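PDB 6SCE: uncharacterized protein from Thermus thermophilus HB8, which is a type III CRISPR defence nuclease that acts on DNA and is activated by cyclic oligoadenylate. Local coordinates for residues A[114-119]-A[187-192]; A[138-143]-A[181-186]. All coordinates share one frame; numbering follows the deposited sequence.

How the contacts relate
From the N terminus, the chain first builds the Rossmann-like sheet that includes strands 105-111 and 120-125, and the loop joining those two strands carries segment 114-119. It then passes through segment 138-143, at the start of helix 140-148, and enters a second sheet. Contact 2 closes a loop of 37 residues when strand 179-184 and its turn come back to the helix start. Contact 1 closes a wider loop of 67 residues at strand 187-192, and contact 2 lies wholly within it. Strands 179-184 and 187-192 are hairpin neighbours, so the two contacts, with centres about 9 Å apart, anchor one hairpin to a loop of the first sheet and to a helix.

Contact 1 of 2, residues A[114-119]-A[187-192]; sequences RALEAP and LPYWYW
Tyr189 and Leu187 of strand 187-192 both point into the type II beta turn formed by Arg114 to Glu117, in the loop between antiparallel strands 105-111 and 120-125. The contact shows how a turn that links two neighbouring strands of a Rossmann-like sheet, consistent with a CARF domain, can be held by a strand of the next sheet. Tyr189 is the side chain to follow. Its CB leaves the strand toward the turn, and with CG anti to the carbonyl carbon (chi1 -58°) the ring reaches out lengthwise. Phe164 meets this ring edge-to-face, and Leu225 and His184 pack on the side chain from its own sheet. Near the far end, CZ lies 4.3 Å from CD2 of Leu116, whose side chain crosses the tyrosine at about a right angle. At the tip, Tyr189 OH accepts a hydrogen bond from Leu116 N over 2.9 Å, with an N-H...O angle of 155° and the donor near the ring plane. The same hydroxyl donates to a water at 2.6 Å, lying in the ring plane, and that water donates a longer bond to Glu117 O. One hydroxyl thus takes the Leu116 amide directly and reaches the Glu117 carbonyl through water. A phenylalanine in place of Tyr189 would remove the hydroxyl and would probably leave the Leu116 amide and the bridging water without their mate. Leu187 lies alongside, its CD2 loosely against Pro119 CG (4.4 Å). Arg114 turns the other way, toward its salt bridge with Glu324, and Glu117 pairs with Arg120. Their carbonyl oxygens nonetheless lie against one methyl of Leu187: CD1 is 3.5 Å from Glu117 O, with Arg114 O a little farther off.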
# COMPACT_ATOMS: atom_id res chain seq x y z
N ARG A 114 -11.54 9.68 -5.43
CA ARG A 114 -12.86 9.05 -5.55
C ARG A 114 -13.12 8.60 -7.00
O ARG A 114 -13.09 9.39 -7.94
CB ARG A 114 -13.94 10.04 -5.06
CG ARG A 114 -15.38 9.59 -5.33
CD ARG A 114 -15.81 8.31 -4.66
NE ARG A 114 -15.81 8.28 -3.18
CZ ARG A 114 -16.70 8.85 -2.37
NH1 ARG A 114 -17.71 9.58 -2.83
NH2 ARG A 114 -16.57 8.67 -1.06
N ALA A 115 -13.33 7.30 -7.16
CA ALA A 115 -13.56 6.69 -8.46
C ALA A 115 -14.72 7.34 -9.18
O ALA A 115 -15.73 7.67 -8.55
CB ALA A 115 -13.81 5.19 -8.32
N LEU A 116 -14.53 7.53 -10.48
CA LEU A 116 -15.47 8.12 -11.41
C LEU A 116 -15.78 9.59 -11.21
O LEU A 116 -16.68 10.12 -11.87
CB LEU A 116 -16.77 7.30 -11.47
CG LEU A 116 -16.66 5.89 -12.03
CD1 LEU A 116 -18.05 5.27 -12.09
CD2 LEU A 116 -16.02 5.87 -13.39
N GLU A 117 -15.06 10.28 -10.33
CA GLU A 117 -15.21 11.73 -10.21
C GLU A 117 -14.04 12.45 -10.85
O GLU A 117 -12.99 11.86 -11.02
CB GLU A 117 -15.31 12.13 -8.77
CG GLU A 117 -16.68 11.87 -8.18
CD GLU A 117 -16.91 12.62 -6.89
OE1 GLU A 117 -16.06 13.45 -6.51
OE2 GLU A 117 -17.95 12.37 -6.24
N ALA A 118 -14.21 13.71 -11.21
CA ALA A 118 -13.06 14.51 -11.60
C ALA A 118 -12.31 14.87 -10.32
O ALA A 118 -12.93 14.99 -9.25
CB ALA A 118 -13.48 15.78 -12.32
N PRO A 119 -11.00 15.08 -10.43
CA PRO A 119 -10.26 15.58 -9.24
C PRO A 119 -10.77 16.93 -8.78
O PRO A 119 -11.40 17.65 -9.57
CB PRO A 119 -8.83 15.72 -9.74
CG PRO A 119 -8.75 14.88 -10.96
CD PRO A 119 -10.12 14.91 -11.59
N LEU A 187 -8.73 10.70 -14.50
CA LEU A 187 -8.19 9.58 -13.76
C LEU A 187 -8.01 8.34 -14.63
O LEU A 187 -8.77 8.14 -15.61
CB LEU A 187 -9.09 9.25 -12.56
CG LEU A 187 -9.25 10.30 -11.47
CD1 LEU A 187 -10.25 9.76 -10.47
CD2 LEU A 187 -7.90 10.59 -10.85
N PRO A 188 -6.96 7.54 -14.33
CA PRO A 188 -6.64 6.36 -15.10
C PRO A 188 -7.28 5.10 -14.54
O PRO A 188 -7.35 4.92 -13.32
CB PRO A 188 -5.12 6.27 -14.96
CG PRO A 188 -4.88 6.79 -13.59
CD PRO A 188 -5.95 7.77 -13.27
N TYR A 189 -7.65 4.22 -15.46
CA TYR A 189 -8.27 2.92 -15.17
C TYR A 189 -7.66 1.90 -16.12
O TYR A 189 -7.39 2.22 -17.28
CB TYR A 189 -9.78 2.99 -15.40
CG TYR A 189 -10.48 4.04 -14.57
CD1 TYR A 189 -10.50 5.36 -14.97
CD2 TYR A 189 -11.10 3.71 -13.38
CE1 TYR A 189 -11.11 6.34 -14.22
CE2 TYR A 189 -11.73 4.67 -12.61
CZ TYR A 189 -11.73 5.99 -13.03
OH TYR A 189 -12.34 6.95 -12.25
N TRP A 190 -7.41 0.70 -15.62
CA TRP A 190 -6.90 -0.41 -16.43
C TRP A 190 -8.05 -1.43 -16.39
O TRP A 190 -8.41 -1.94 -15.34
CB TRP A 190 -5.63 -0.95 -15.81
CG TRP A 190 -4.92 -2.05 -16.54
CD1 TRP A 190 -4.49 -3.22 -16.01
CD2 TRP A 190 -4.54 -2.07 -17.92
NE1 TRP A 190 -3.86 -4.00 -16.97
CE2 TRP A 190 -3.88 -3.31 -18.16
CE3 TRP A 190 -4.70 -1.18 -18.98
CZ2 TRP A 190 -3.39 -3.67 -19.41
CZ3 TRP A 190 -4.20 -1.54 -20.24
CH2 TRP A 190 -3.54 -2.77 -20.44
N TYR A 191 -8.67 -1.62 -17.53
CA TYR A 191 -9.96 -2.31 -17.63
C TYR A 191 -9.78 -3.62 -18.38
O TYR A 191 -9.29 -3.66 -19.50
CB TYR A 191 -10.94 -1.40 -18.33
CG TYR A 191 -12.35 -1.91 -18.47
CD1 TYR A 191 -12.74 -2.68 -19.57
CD2 TYR A 191 -13.32 -1.59 -17.54
CE1 TYR A 191 -14.05 -3.13 -19.72
CE2 TYR A 191 -14.63 -2.05 -17.68
CZ TYR A 191 -14.98 -2.79 -18.79
OH TYR A 191 -16.28 -3.23 -18.90
N TRP A 192 -10.20 -4.70 -17.73
CA TRP A 192 -9.97 -6.08 -18.19
C TRP A 192 -10.88 -6.38 -19.37
O TRP A 192 -12.08 -6.13 -19.30
CB TRP A 192 -10.26 -7.00 -17.02
CG TRP A 192 -10.35 -8.51 -17.19
CD1 TRP A 192 -11.31 -9.21 -17.86
CD2 TRP A 192 -9.50 -9.49 -16.57
NE1 TRP A 192 -11.09 -10.56 -17.73
CE2 TRP A 192 -9.99 -10.76 -16.93
CE3 TRP A 192 -8.39 -9.43 -15.74
CZ2 TRP A 192 -9.39 -11.97 -16.50
CZ3 TRP A 192 -7.79 -10.60 -15.31
CH2 TRP A 192 -8.30 -11.86 -15.70
O HOH W 1 -12.88 9.38 -13.12

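Contact 2 of 2, residues A[138-143]-A[181-186]; sequences LTLEEY and FVVHRG. With nucleotides of chain B.
Tyr143 sets its ring obliquely against Val183, and its hydroxyl meets Gly186 in the turn of the hairpin formed by strands 179-184 and 187-192. This is a helix start packed on a sheet: helix 140-148 begins with a capping box, in which Glu142 N donates to Thr139 OG1 and Thr139 N to Glu142 OE1, a carboxylate also paired with Lys22. The first turn so fixed presents Leu140 and Tyr143 to the strand, and Leu140 CB packs on Val183 CB at 4.2 Å. The closest approach of Val183 to the tyrosine is CG2 at 3.6 Å from Tyr143 CD2. Because CG1 of Val183 stands anti to the backbone N (chi1 176°), both methyls reach Tyr143 CD2, CG2 also lying by Leu140 CA and CG1 by Leu138 O. Leu138 lays CD2 over one face of the tyrosine ring, 3.9 Å above its plane. Phe181 does not stack on it; its edge, at CE2, meets Tyr143 CB at 4.0 Å.

Gly186 follows Arg185 in a tight turn whose backbone angles would press a side chain against the preceding carbonyl. Its CA-H points almost straight at Leu138 O, 3.4 Å from CA, and two waters bridge the backbones of Leu138 and Gly186. In the plane of the tyrosine ring, OH donates to Gly186 O over a short 2.6 Å, the hydroxyl oxygen tilted 31° from the carbonyl plane. Tyr143 OH also accepts from N6 of the adenine of nucleotide A2 of chain B at 3.0 Å, nearly straight at 171°. With its own proton committed to the glycine carbonyl, the hydroxyl is set to act as an acceptor. That chemistry suits an exocyclic amino group and is consistent with recognition of adenine in the bound nucleotide, probably the cyclic oligoadenylate activator.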
# COMPACT_ATOMS: atom_id res chain seq x y z
N LEU A 138 -6.43 15.75 -16.51
CA LEU A 138 -5.52 15.25 -17.52
C LEU A 138 -6.29 14.45 -18.60
O LEU A 138 -7.22 13.67 -18.30
CB LEU A 138 -4.43 14.36 -16.90
CG LEU A 138 -3.15 15.09 -16.45
CD1 LEU A 138 -3.44 16.25 -15.53
CD2 LEU A 138 -2.21 14.08 -15.81
N THR A 139 -5.85 14.62 -19.83
CA THR A 139 -6.41 13.91 -20.97
C THR A 139 -5.68 12.60 -21.14
O THR A 139 -4.62 12.34 -20.56
CB THR A 139 -6.21 14.74 -22.26
OG1 THR A 139 -4.81 14.84 -22.54
CG2 THR A 139 -6.85 16.15 -22.13
N LEU A 140 -6.22 11.74 -21.99
CA LEU A 140 -5.56 10.50 -22.31
C LEU A 140 -4.20 10.77 -22.90
O LEU A 140 -3.23 10.07 -22.58
CB LEU A 140 -6.42 9.63 -23.25
CG LEU A 140 -5.82 8.23 -23.45
CD1 LEU A 140 -6.88 7.15 -23.53
CD2 LEU A 140 -4.88 8.17 -24.65
N GLU A 141 -4.10 11.78 -23.75
CA GLU A 141 -2.81 12.05 -24.39
C GLU A 141 -1.77 12.52 -23.37
O GLU A 141 -0.59 12.20 -23.48
CB GLU A 141 -2.97 13.13 -25.45
CG GLU A 141 -3.71 12.66 -26.68
CD GLU A 141 -5.17 12.35 -26.45
OE1 GLU A 141 -5.84 13.02 -25.58
OE2 GLU A 141 -5.64 11.41 -27.15
N GLU A 142 -2.23 13.29 -22.40
CA GLU A 142 -1.32 13.75 -21.29
C GLU A 142 -0.85 12.54 -20.47
O GLU A 142 0.33 12.41 -20.18
CB GLU A 142 -2.02 14.80 -20.47
CG GLU A 142 -2.01 16.16 -21.14
CD GLU A 142 -2.91 17.20 -20.52
OE1 GLU A 142 -3.94 16.83 -19.91
OE2 GLU A 142 -2.59 18.42 -20.63
N TYR A 143 -1.77 11.63 -20.10
CA TYR A 143 -1.34 10.39 -19.44
C TYR A 143 -0.40 9.55 -20.28
O TYR A 143 0.54 8.98 -19.76
CB TYR A 143 -2.54 9.57 -18.99
CG TYR A 143 -3.09 10.00 -17.69
CD1 TYR A 143 -2.37 9.80 -16.52
CD2 TYR A 143 -4.31 10.60 -17.59
CE1 TYR A 143 -2.88 10.16 -15.29
CE2 TYR A 143 -4.84 10.95 -16.36
CZ TYR A 143 -4.11 10.74 -15.21
OH TYR A 143 -4.62 11.13 -13.98
N PHE A 181 -6.56 0.80 -21.46
CA PHE A 181 -6.20 1.91 -20.59
C PHE A 181 -7.22 3.01 -20.81
O PHE A 181 -7.32 3.56 -21.92
CB PHE A 181 -4.81 2.40 -20.99
CG PHE A 181 -4.28 3.49 -20.08
CD1 PHE A 181 -3.82 3.16 -18.83
CD2 PHE A 181 -4.24 4.81 -20.51
CE1 PHE A 181 -3.32 4.13 -17.97
CE2 PHE A 181 -3.73 5.79 -19.66
CZ PHE A 181 -3.29 5.45 -18.40
N VAL A 182 -8.02 3.31 -19.79
CA VAL A 182 -9.11 4.24 -19.92
C VAL A 182 -8.81 5.48 -19.05
O VAL A 182 -8.41 5.36 -17.89
CB VAL A 182 -10.47 3.60 -19.50
CG1 VAL A 182 -11.65 4.53 -19.71
CG2 VAL A 182 -10.71 2.30 -20.29
N VAL A 183 -8.97 6.65 -19.62
CA VAL A 183 -8.90 7.93 -18.87
C VAL A 183 -10.26 8.58 -18.88
O VAL A 183 -10.84 8.88 -19.92
CB VAL A 183 -7.82 8.87 -19.40
CG1 VAL A 183 -7.86 10.20 -18.67
CG2 VAL A 183 -6.46 8.20 -19.26
N HIS A 184 -10.79 8.76 -17.69
CA HIS A 184 -12.11 9.33 -17.50
C HIS A 184 -12.05 10.39 -16.43
O HIS A 184 -11.62 10.11 -15.30
CB HIS A 184 -13.07 8.26 -17.06
CG HIS A 184 -14.46 8.76 -16.87
ND1 HIS A 184 -15.24 9.19 -17.92
CD2 HIS A 184 -15.20 8.92 -15.75
CE1 HIS A 184 -16.41 9.60 -17.45
NE2 HIS A 184 -16.41 9.43 -16.14
N ARG A 185 -12.42 11.61 -16.83
CA ARG A 185 -12.47 12.79 -15.97
C ARG A 185 -11.15 12.94 -15.19
O ARG A 185 -11.14 13.15 -13.98
CB ARG A 185 -13.68 12.77 -15.03
CG ARG A 185 -15.01 12.71 -15.80
CD ARG A 185 -16.22 12.62 -14.89
NE ARG A 185 -16.44 13.85 -14.14
CZ ARG A 185 -17.23 13.96 -13.06
NH1 ARG A 185 -17.93 12.93 -12.59
NH2 ARG A 185 -17.33 15.13 -12.44
N GLY A 186 -10.06 12.76 -15.90
CA GLY A 186 -8.74 13.00 -15.33
C GLY A 186 -8.09 11.86 -14.57
O GLY A 186 -7.00 12.06 -14.05
P A B 2 3.24 10.87 -5.00
OP1 A B 2 3.56 9.78 -5.97
OP2 A B 2 3.66 12.30 -5.24
O5' A B 2 1.64 10.88 -4.82
C5' A B 2 1.03 11.99 -4.13
C4' A B 2 -0.47 11.81 -4.12
O4' A B 2 -0.95 11.93 -5.49
C3' A B 2 -0.98 10.48 -3.59
O3' A B 2 -2.14 10.66 -2.78
C2' A B 2 -1.36 9.73 -4.87
O2' A B 2 -2.42 8.81 -4.65
C1' A B 2 -1.83 10.87 -5.76
N9 A B 2 -1.83 10.58 -7.18
C8 A B 2 -1.14 9.59 -7.83
N7 A B 2 -1.41 9.54 -9.11
C5 A B 2 -2.35 10.54 -9.31
C6 A B 2 -3.05 10.98 -10.45
N6 A B 2 -2.96 10.40 -11.65
N1 A B 2 -3.89 12.04 -10.30
C2 A B 2 -4.05 12.55 -9.07
N3 A B 2 -3.46 12.21 -7.92
C4 A B 2 -2.62 11.18 -8.12
O HOH W 2 -6.22 14.69 -13.73
O HOH W 3 -9.77 13.21 -18.81